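Prepilin (Salmonella typhi, PDB 3FHV) probably assembles as the PilS subunit into the type IVb pilus that attaches the bacterium to host CFTR, this fragment being its globular part. Local coordinates at residues T12-L17 / V102-G107; T106-S109 / G113-G116. All blocks are in the same frame, centred on the assembly; numbering follows the deposited sequence.

Contact 1: residues T12-L17 / V102-G107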
ATOM      1  N   THR A  12      -7.594   3.651  -5.849  1.00  8.44           N
ATOM      2  CA  THR A  12      -6.309   3.160  -5.385  1.00  7.82           C
ATOM      3  C   THR A  12      -6.473   2.332  -4.110  1.00  6.87           C
ATOM      4  O   THR A  12      -5.759   1.342  -3.907  1.00  6.94           O
ATOM      5  CB  THR A  12      -5.347   4.336  -5.115  1.00  8.64           C
ATOM      6  OG1 THR A  12      -5.170   5.073  -6.331  1.00 10.70           O
ATOM      7  CG2 THR A  12      -3.978   3.826  -4.624  1.00  5.26           C
ATOM      8  N   ASN A  13      -7.412   2.734  -3.257  1.00  6.78           N
ATOM      9  CA  ASN A  13      -7.645   2.016  -2.007  1.00  6.99           C
ATOM     10  C   ASN A  13      -8.148   0.603  -2.257  1.00  6.97           C
ATOM     11  O   ASN A  13      -7.668  -0.345  -1.639  1.00  5.90           O
ATOM     12  CB  ASN A  13      -8.642   2.771  -1.104  1.00  7.27           C
ATOM     13  CG  ASN A  13      -7.979   3.884  -0.306  1.00 10.11           C
ATOM     14  OD1 ASN A  13      -6.780   3.836  -0.037  1.00  7.85           O
ATOM     15  ND2 ASN A  13      -8.767   4.874   0.102  1.00  9.62           N
ATOM     16  N   TYR A  14      -9.110   0.454  -3.165  1.00  5.07           N
ATOM     17  CA  TYR A  14      -9.638  -0.875  -3.453  1.00  6.14           C
ATOM     18  C   TYR A  14      -8.595  -1.734  -4.155  1.00  4.92           C
ATOM     19  O   TYR A  14      -8.479  -2.922  -3.883  1.00  6.30           O
ATOM     20  CB  TYR A  14     -10.900  -0.781  -4.321  1.00  6.28           C
ATOM     21  CG  TYR A  14     -12.018  -0.019  -3.645  1.00  5.91           C
ATOM     22  CD1 TYR A  14     -12.405  -0.327  -2.337  1.00  9.10           C
ATOM     23  CD2 TYR A  14     -12.653   1.038  -4.291  1.00  6.87           C
ATOM     24  CE1 TYR A  14     -13.397   0.416  -1.686  1.00  9.97           C
ATOM     25  CE2 TYR A  14     -13.639   1.779  -3.654  1.00  6.11           C
ATOM     26  CZ  TYR A  14     -14.001   1.470  -2.354  1.00  6.76           C
ATOM     27  OH  TYR A  14     -14.945   2.228  -1.713  1.00  7.30           O
ATOM     28  N   GLN A  15      -7.832  -1.131  -5.058  1.00  5.74           N
ATOM     29  CA  GLN A  15      -6.827  -1.886  -5.789  1.00  8.73           C
ATOM     30  C   GLN A  15      -5.735  -2.402  -4.860  1.00  8.61           C
ATOM     31  O   GLN A  15      -5.346  -3.574  -4.945  1.00  8.55           O
ATOM     32  CB  GLN A  15      -6.236  -1.026  -6.918  1.00  9.49           C
ATOM     33  CG  GLN A  15      -7.210  -0.821  -8.079  1.00 12.39           C
ATOM     34  CD  GLN A  15      -6.721   0.191  -9.100  1.00 15.71           C
ATOM     35  OE1 GLN A  15      -5.548   0.530  -9.132  1.00 18.48           O
ATOM     36  NE2 GLN A  15      -7.628   0.674  -9.946  1.00 18.03           N
ATOM     37  N   THR A  16      -5.259  -1.544  -3.963  1.00  8.34           N
ATOM     38  CA  THR A  16      -4.217  -1.951  -3.031  1.00  7.84           C
ATOM     39  C   THR A  16      -4.743  -2.940  -1.993  1.00  7.81           C
ATOM     40  O   THR A  16      -4.032  -3.869  -1.612  1.00  7.98           O
ATOM     41  CB  THR A  16      -3.564  -0.728  -2.319  1.00  6.35           C
ATOM     42  OG1 THR A  16      -4.571   0.105  -1.739  1.00  6.57           O
ATOM     43  CG2 THR A  16      -2.749   0.096  -3.305  1.00  6.17           C
ATOM     44  N   LEU A  17      -5.980  -2.735  -1.532  1.00  7.92           N
ATOM     45  CA  LEU A  17      -6.588  -3.637  -0.557  1.00  6.31           C
ATOM     46  C   LEU A  17      -6.654  -5.031  -1.185  1.00  6.38           C
ATOM     47  O   LEU A  17      -6.369  -6.034  -0.528  1.00  4.98           O
ATOM     48  CB  LEU A  17      -8.003  -3.160  -0.171  1.00  6.73           C
ATOM     49  CG  LEU A  17      -8.799  -4.046   0.804  1.00  5.76           C
ATOM     50  CD1 LEU A  17      -8.040  -4.200   2.113  1.00  8.00           C
ATOM     51  CD2 LEU A  17     -10.181  -3.448   1.040  1.00  8.26           C
ATOM     52  N   VAL A 102     -19.562   5.411 -11.059  1.00 10.74           N
ATOM     53  CA  VAL A 102     -19.163   5.340 -12.459  1.00  9.52           C
ATOM     54  C   VAL A 102     -17.651   5.341 -12.630  1.00  9.89           C
ATOM     55  O   VAL A 102     -17.100   4.528 -13.374  1.00  7.60           O
ATOM     56  CB  VAL A 102     -19.742   6.512 -13.270  1.00  9.24           C
ATOM     57  CG1 VAL A 102     -19.204   6.464 -14.701  1.00 10.89           C
ATOM     58  CG2 VAL A 102     -21.268   6.432 -13.274  1.00  9.97           C
ATOM     59  N   SER A 103     -16.976   6.255 -11.943  1.00  9.82           N
ATOM     60  CA  SER A 103     -15.524   6.344 -12.052  1.00 10.64           C
ATOM     61  C   SER A 103     -14.804   5.143 -11.435  1.00  9.43           C
ATOM     62  O   SER A 103     -13.811   4.669 -11.975  1.00  6.97           O
ATOM     63  CB  SER A 103     -15.026   7.630 -11.391  1.00 12.31           C
ATOM     64  OG  SER A 103     -15.282   7.597 -10.004  1.00 19.25           O
ATOM     65  N   ILE A 104     -15.296   4.659 -10.302  1.00  8.17           N
ATOM     66  CA  ILE A 104     -14.669   3.524  -9.647  1.00  8.32           C
ATOM     67  C   ILE A 104     -14.884   2.216 -10.412  1.00  7.91           C
ATOM     68  O   ILE A 104     -13.943   1.439 -10.604  1.00  5.20           O
ATOM     69  CB  ILE A 104     -15.193   3.358  -8.211  1.00  8.43           C
ATOM     70  CG1 ILE A 104     -14.825   4.597  -7.378  1.00  9.01           C
ATOM     71  CG2 ILE A 104     -14.598   2.103  -7.578  1.00  7.67           C
ATOM     72  CD1 ILE A 104     -15.537   4.653  -6.025  1.00  9.46           C
ATOM     73  N   SER A 105     -16.114   1.967 -10.849  1.00  6.93           N
ATOM     74  CA  SER A 105     -16.385   0.734 -11.570  1.00  8.33           C
ATOM     75  C   SER A 105     -15.596   0.682 -12.877  1.00  9.01           C
ATOM     76  O   SER A 105     -14.997  -0.345 -13.199  1.00  8.33           O
ATOM     77  CB  SER A 105     -17.893   0.572 -11.840  1.00  9.01           C
ATOM     78  OG  SER A 105     -18.382   1.598 -12.681  1.00  8.74           O
ATOM     79  N   THR A 106     -15.571   1.783 -13.627  1.00  9.01           N
ATOM     80  CA  THR A 106     -14.824   1.778 -14.879  1.00  8.72           C
ATOM     81  C   THR A 106     -13.328   1.708 -14.608  1.00  7.68           C
ATOM     82  O   THR A 106     -12.588   1.043 -15.334  1.00  7.27           O
ATOM     83  CB  THR A 106     -15.143   3.010 -15.754  1.00  9.89           C
ATOM     84  OG1 THR A 106     -14.862   4.218 -15.034  1.00 11.14           O
ATOM     85  CG2 THR A 106     -16.613   2.989 -16.158  1.00  7.55           C
ATOM     86  N   GLY A 107     -12.885   2.379 -13.553  1.00  7.02           N
ATOM     87  CA  GLY A 107     -11.473   2.352 -13.210  1.00  7.86           C
ATOM     88  C   GLY A 107     -10.982   0.951 -12.872  1.00  7.04           C
ATOM     89  O   GLY A 107      -9.897   0.543 -13.302  1.00  5.82           O
TER

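Contact 2: residues T106-S109 / G113-G116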
ATOM      1  N   THR A 106     -15.571   1.783 -13.627  1.00  9.01           N
ATOM      2  CA  THR A 106     -14.824   1.778 -14.879  1.00  8.72           C
ATOM      3  C   THR A 106     -13.328   1.708 -14.608  1.00  7.68           C
ATOM      4  O   THR A 106     -12.588   1.043 -15.334  1.00  7.27           O
ATOM      5  CB  THR A 106     -15.143   3.010 -15.754  1.00  9.89           C
ATOM      6  OG1 THR A 106     -14.862   4.218 -15.034  1.00 11.14           O
ATOM      7  CG2 THR A 106     -16.613   2.989 -16.158  1.00  7.55           C
ATOM      8  N   GLY A 107     -12.885   2.379 -13.553  1.00  7.02           N
ATOM      9  CA  GLY A 107     -11.473   2.352 -13.210  1.00  7.86           C
ATOM     10  C   GLY A 107     -10.982   0.951 -12.872  1.00  7.04           C
ATOM     11  O   GLY A 107      -9.897   0.543 -13.302  1.00  5.82           O
ATOM     12  N   MET A 108     -11.778   0.210 -12.104  1.00  7.47           N
ATOM     13  CA  MET A 108     -11.411  -1.151 -11.715  1.00  9.18           C
ATOM     14  C   MET A 108     -11.416  -2.057 -12.948  1.00  8.87           C
ATOM     15  O   MET A 108     -10.637  -3.008 -13.033  1.00  8.88           O
ATOM     16  CB  MET A 108     -12.380  -1.696 -10.654  1.00  9.04           C
ATOM     17  CG  MET A 108     -12.334  -0.970  -9.295  1.00  9.64           C
ATOM     18  SD  MET A 108     -10.737  -1.039  -8.418  1.00 11.25           S
ATOM     19  CE  MET A 108     -10.723  -2.749  -7.909  1.00  8.64           C
ATOM     20  N   SER A 109     -12.299  -1.763 -13.899  1.00  9.43           N
ATOM     21  CA  SER A 109     -12.365  -2.544 -15.133  1.00  9.21           C
ATOM     22  C   SER A 109     -11.072  -2.345 -15.928  1.00 10.75           C
ATOM     23  O   SER A 109     -10.445  -3.310 -16.364  1.00 10.33           O
ATOM     24  CB  SER A 109     -13.546  -2.097 -15.998  1.00  9.67           C
ATOM     25  OG  SER A 109     -13.548  -2.791 -17.240  1.00  7.49           O
ATOM     26  N   GLY A 113      -7.380  -5.926 -12.844  1.00 15.18           N
ATOM     27  CA  GLY A 113      -7.021  -6.934 -11.855  1.00 15.05           C
ATOM     28  C   GLY A 113      -8.109  -7.813 -11.253  1.00 14.06           C
ATOM     29  O   GLY A 113      -7.802  -8.803 -10.581  1.00 12.78           O
ATOM     30  N   THR A 114      -9.375  -7.475 -11.471  1.00 11.30           N
ATOM     31  CA  THR A 114     -10.451  -8.278 -10.899  1.00  9.25           C
ATOM     32  C   THR A 114     -10.827  -9.449 -11.789  1.00 10.44           C
ATOM     33  O   THR A 114     -10.379  -9.554 -12.936  1.00 10.02           O
ATOM     34  CB  THR A 114     -11.749  -7.454 -10.692  1.00 10.54           C
ATOM     35  OG1 THR A 114     -12.435  -7.328 -11.945  1.00  9.38           O
ATOM     36  CG2 THR A 114     -11.425  -6.061 -10.167  1.00  7.40           C
ATOM     37  N   SER A 115     -11.658 -10.327 -11.243  1.00 10.97           N
ATOM     38  CA  SER A 115     -12.174 -11.466 -11.981  1.00 11.01           C
ATOM     39  C   SER A 115     -13.671 -11.226 -12.089  1.00  9.42           C
ATOM     40  O   SER A 115     -14.455 -12.149 -12.254  1.00 11.04           O
ATOM     41  CB  SER A 115     -11.898 -12.770 -11.235  1.00 14.80           C
ATOM     42  OG  SER A 115     -10.529 -13.105 -11.337  1.00 16.90           O
ATOM     43  N   GLY A 116     -14.063  -9.963 -11.972  1.00  8.51           N
ATOM     44  CA  GLY A 116     -15.469  -9.629 -12.055  1.00  6.55           C
ATOM     45  C   GLY A 116     -15.781  -8.385 -11.254  1.00  8.48           C
ATOM     46  O   GLY A 116     -15.178  -8.138 -10.209  1.00  7.66           O
TER
HETATM   47  O   HOH W   1     -10.637  -5.716 -13.483  1.00  5.21           O

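Contact 1: residues T12-L17 / V102-G107
Tyr-14 and Ile-104 meet between helix 8-25 and helix 98-111, where the two segments come no nearer than 9.1 Å between their CA atoms. At that spacing the backbones do not touch each other, and side chains bridge the gap. From Tyr-14 CB, which points toward the other helix, CG sits beside the backbone N and anti to the carbonyl carbon (chi1 -61°), a setting that sends the ring across the gap. The ring's CD2 and CE2 atoms do the touching, approached obliquely by a methyl: CD2 lies 4.0 Å from Ile-104 CG2, and CE2 lies 4.1 Å from that same methyl. The same CE2 comes to 4.2 Å from Ile-104 CD1, so two branches of the isoleucine share the ring. The two side chains cross at about a right angle. At the tip, the Tyr-14 hydroxyl turns to another partner, a hydrogen bond with Thr-93 OG1 on strand 88-96, while the ring also meets Phe-152 with their planes about 50° apart.

Beside this pair, Gln-15 runs extended beyond CG, yet its NE2 stops 4.1 Å from Gly-107 O, too far for a hydrogen bond. Met-108, one residue on, touches both Tyr-14 and Gln-15. On helix 8-25, Thr-12 OG1 is hydrogen-bonded with Gly-8 O and with Gly-61 O of the second subunit.

The contact joins the helix that follows the pilin's absent N-terminal part to the helix bearing Cys-101, whose disulfide with Cys-138 bounds what is called the D-region in type IV pilins. Since only 115 Å² is buried and no hydrogen bond crosses, what passes between these segments is mainly apolar packing, which sets no strict direction, with one long polar approach beside it; the tyrosine's hydroxyl bond to Thr-93 probably helps to hold its ring in place.

Contact 2: residues T106-S109 / G113-G116
Met-108 O takes a hydrogen bond from water 1 at 2.7 Å, and the same water accepts from Thr-114 N at 3.0 Å. The two partners subtend about 118° at the water oxygen, so a single molecule bends from the helix to the loop beyond it. Thr-114 OG1 lies 2.9 Å from the same water. The backbones themselves stay apart: Met-108 O and Gly-113 N are separated by 4.4 Å, and no direct hydrogen bond links the segments.

The CB of Thr-114 points toward the helix, with OG1 lying between its own backbone N and carbonyl carbon (chi1 79°). This places OG1 to accept from Gly-116 N at 3.1 Å with an N-H...O angle of 160°, which is an ST turn. The turn lies where the chain passes from helix 98-111 into strand 116-119, a strand of the antiparallel pilin sheet lying between 148-154 and 122-124; Ser-115 and Gly-116 already pair through their backbones with Asn-153. Gly-116 takes a positive phi, where a side chain would press against the preceding carbonyl oxygen.

The same rotation of Thr-114 leaves its CG2 methyl to do the apolar work, and Met-108 CE meets it at 4.1 Å. Met-108 reaches this position because its chain bends at both chi2 and chi3, folding the thioether back, and the two side chains cross at roughly a right angle. Phe-152 and Tyr-154 of strand 148-154, together with Leu-11 of helix 8-25, also touch Met-108. The CB of Ser-109 instead points away from the loop, and its OG is hydrogen-bonded with Ala-127 O and Val-129 N.

Contacts 1 and 2 have centres about 8 Å apart and lie on the same side of the chain's centre. Both use helix 98-111, with Thr-106 and Gly-107 common to them. Along the chain, helix 8-25 comes first, most of the sheet follows, and then the shared helix leads through the 113-116 loop into strand 116-119. Met-108 joins the two directly: its SD lies 3.5 Å from Gln-15 CG, and its CE lies 4.1 Å from Tyr-14 CB. Helix 98-111 is thus packed against the N-terminal helix and against its own exit loop, bringing sequence-distant and sequence-near parts together within one pilin domain.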